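Side-chain contact in probable hydrolase (Pseudomonas aeruginosa, PDB 3OM8), which probably hydrolyses an ester or lactone bond as an alpha/beta hydrolase, perhaps acting as a 3-oxoadipate enol-lactonase: residues B[174-179]-B[245-250]. Numbering follows the deposited sequence.
Sequences ERFRAM and VHLSNV
Glu174 OE2 accepts a salt-bridging hydrogen bond of 2.9 Å from Arg177 NE on the helix that also carries Phe176, the residue that crosses to Leu247 and Val250. The bond is fairly straight (160° at the hydrogen), reaches the carboxylate on its syn side and lies almost in the guanidinium plane; Arg177 NH2 adds a weak bond to the same oxygen. This pair joins successive turns of its own helix, while the contact across is wholly apolar. Phe176 and Leu247 point at each other from opposite directions. Leu247 CD1 sits over one face of the Phe176 ring in a CH-pi contact, 4.0 Å from its centroid, displaced toward the rim and nearest Phe176 CE1. In Val250, chi1 of 174° sets CG2 anti to the carbonyl carbon, and this methyl comes obliquely to within 3.8 Å of Phe176 CZ. Leu247 occupies the N-cap position of helix 248-251, directly after His246, the probable catalytic histidine of a Ser101-His246-Asp219 triad. Trp160 of helix 150-160 touches Phe176, Leu247 and the His246 ring. The Phe176 packing joins helix 171-181, in the probable helical cap inserted between strands 118-124 and 211-216, to the histidine loop after strand 238-242.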
loop_
_atom_site.group_PDB
_atom_site.type_symbol
_atom_site.label_atom_id
_atom_site.label_comp_id
_atom_site.label_asym_id
_atom_site.label_seq_id
_atom_site.Cartn_x
_atom_site.Cartn_y
_atom_site.Cartn_z
ATOM N N GLU B 174 -4.539 -13.900 25.190
ATOM C CA GLU B 174 -4.021 -14.600 26.348
ATOM C C GLU B 174 -2.878 -15.541 25.998
ATOM O O GLU B 174 -1.975 -15.740 26.808
ATOM C CB GLU B 174 -5.148 -15.322 27.080
ATOM C CG GLU B 174 -6.053 -14.339 27.788
ATOM C CD GLU B 174 -5.250 -13.331 28.598
ATOM O OE1 GLU B 174 -4.427 -13.768 29.432
ATOM O OE2 GLU B 174 -5.433 -12.109 28.394
ATOM N N ARG B 175 -2.898 -16.093 24.789
ATOM C CA ARG B 175 -1.788 -16.926 24.348
ATOM C C ARG B 175 -0.534 -16.099 24.157
ATOM O O ARG B 175 0.558 -16.554 24.494
ATOM C CB ARG B 175 -2.116 -17.698 23.075
ATOM C CG ARG B 175 -2.545 -19.140 23.323
ATOM C CD ARG B 175 -3.717 -19.542 22.428
ATOM N NE ARG B 175 -3.436 -19.293 21.017
ATOM C CZ ARG B 175 -4.372 -19.088 20.091
ATOM N NH1 ARG B 175 -5.659 -19.095 20.428
ATOM N NH2 ARG B 175 -4.020 -18.868 18.827
ATOM N N PHE B 176 -0.684 -14.891 23.620
ATOM C CA PHE B 176 0.452 -13.974 23.524
ATOM C C PHE B 176 0.857 -13.410 24.896
ATOM O O PHE B 176 2.028 -13.159 25.149
ATOM C CB PHE B 176 0.196 -12.855 22.509
ATOM C CG PHE B 176 0.365 -13.298 21.076
ATOM C CD1 PHE B 176 1.572 -13.120 20.417
ATOM C CD2 PHE B 176 -0.667 -13.927 20.408
ATOM C CE1 PHE B 176 1.735 -13.544 19.113
ATOM C CE2 PHE B 176 -0.504 -14.359 19.104
ATOM C CZ PHE B 176 0.693 -14.162 18.455
ATOM N N ARG B 177 -0.107 -13.208 25.782
ATOM C CA ARG B 177 0.241 -12.790 27.131
ATOM C C ARG B 177 1.147 -13.848 27.764
ATOM O O ARG B 177 2.174 -13.521 28.357
ATOM C CB ARG B 177 -1.003 -12.564 27.988
ATOM C CG ARG B 177 -0.673 -12.015 29.370
ATOM C CD ARG B 177 -1.900 -11.905 30.246
ATOM N NE ARG B 177 -2.940 -11.126 29.588
ATOM C CZ ARG B 177 -3.007 -9.800 29.616
ATOM N NH1 ARG B 177 -2.085 -9.102 30.281
ATOM N NH2 ARG B 177 -3.996 -9.175 28.977
ATOM N N ALA B 178 0.788 -15.118 27.607
ATOM C CA ALA B 178 1.584 -16.187 28.198
ATOM C C ALA B 178 2.988 -16.251 27.612
ATOM O O ALA B 178 3.935 -16.527 28.330
ATOM C CB ALA B 178 0.888 -17.523 28.083
HETATM N N MSE B 179 3.134 -15.974 26.320
HETATM C CA MSE B 179 4.458 -16.003 25.702
HETATM C C MSE B 179 5.352 -14.947 26.320
HETATM O O MSE B 179 6.533 -15.185 26.575
HETATM C CB MSE B 179 4.372 -15.740 24.199
HETATM C CG MSE B 179 3.666 -16.818 23.400
HETATM SE SE MSE B 179 3.530 -16.353 21.488
HETATM C CE MSE B 179 2.676 -17.998 20.893
ATOM N N VAL B 245 -2.766 -3.626 13.099
ATOM C CA VAL B 245 -1.854 -2.986 14.042
ATOM C C VAL B 245 -0.440 -3.560 13.895
ATOM O O VAL B 245 0.321 -3.076 13.070
ATOM C CB VAL B 245 -2.360 -3.096 15.482
ATOM C CG1 VAL B 245 -1.458 -2.306 16.420
ATOM C CG2 VAL B 245 -3.800 -2.586 15.565
ATOM N N HIS B 246 -0.077 -4.590 14.653
ATOM C CA HIS B 246 1.308 -5.079 14.560
ATOM C C HIS B 246 1.506 -6.556 14.199
ATOM O O HIS B 246 2.471 -6.902 13.521
ATOM C CB HIS B 246 2.125 -4.720 15.811
ATOM C CG HIS B 246 3.578 -5.073 15.703
ATOM N ND1 HIS B 246 4.421 -4.483 14.786
ATOM C CD2 HIS B 246 4.339 -5.951 16.402
ATOM C CE1 HIS B 246 5.636 -4.987 14.916
ATOM N NE2 HIS B 246 5.613 -5.878 15.892
ATOM N N LEU B 247 0.619 -7.429 14.658
ATOM C CA LEU B 247 0.725 -8.840 14.310
ATOM C C LEU B 247 -0.299 -9.143 13.219
ATOM O O LEU B 247 -1.343 -9.752 13.468
ATOM C CB LEU B 247 0.502 -9.731 15.530
ATOM C CG LEU B 247 1.468 -9.570 16.719
ATOM C CD1 LEU B 247 0.849 -10.141 17.964
ATOM C CD2 LEU B 247 2.813 -10.221 16.455
ATOM N N SER B 248 0.008 -8.718 12.000
ATOM C CA SER B 248 -0.989 -8.750 10.928
ATOM C C SER B 248 -1.379 -10.174 10.525
ATOM O O SER B 248 -2.499 -10.399 10.088
ATOM C CB SER B 248 -0.537 -7.904 9.739
ATOM O OG SER B 248 0.731 -8.310 9.267
ATOM N N ASN B 249 -0.484 -11.142 10.724
ATOM C CA ASN B 249 -0.832 -12.544 10.487
ATOM C C ASN B 249 -1.917 -13.016 11.440
ATOM O O ASN B 249 -2.688 -13.921 11.121
ATOM C CB ASN B 249 0.386 -13.462 10.594
ATOM C CG ASN B 249 0.944 -13.554 12.028
ATOM O OD1 ASN B 249 1.256 -12.543 12.656
ATOM N ND2 ASN B 249 1.084 -14.774 12.529
ATOM N N VAL B 250 -1.981 -12.401 12.615
ATOM C CA VAL B 250 -2.994 -12.757 13.604
ATOM C C VAL B 250 -4.350 -12.124 13.253
ATOM O O VAL B 250 -5.401 -12.771 13.322
ATOM C CB VAL B 250 -2.542 -12.328 15.028
ATOM C CG1 VAL B 250 -3.652 -12.555 16.061
ATOM C CG2 VAL B 250 -1.264 -13.063 15.411
#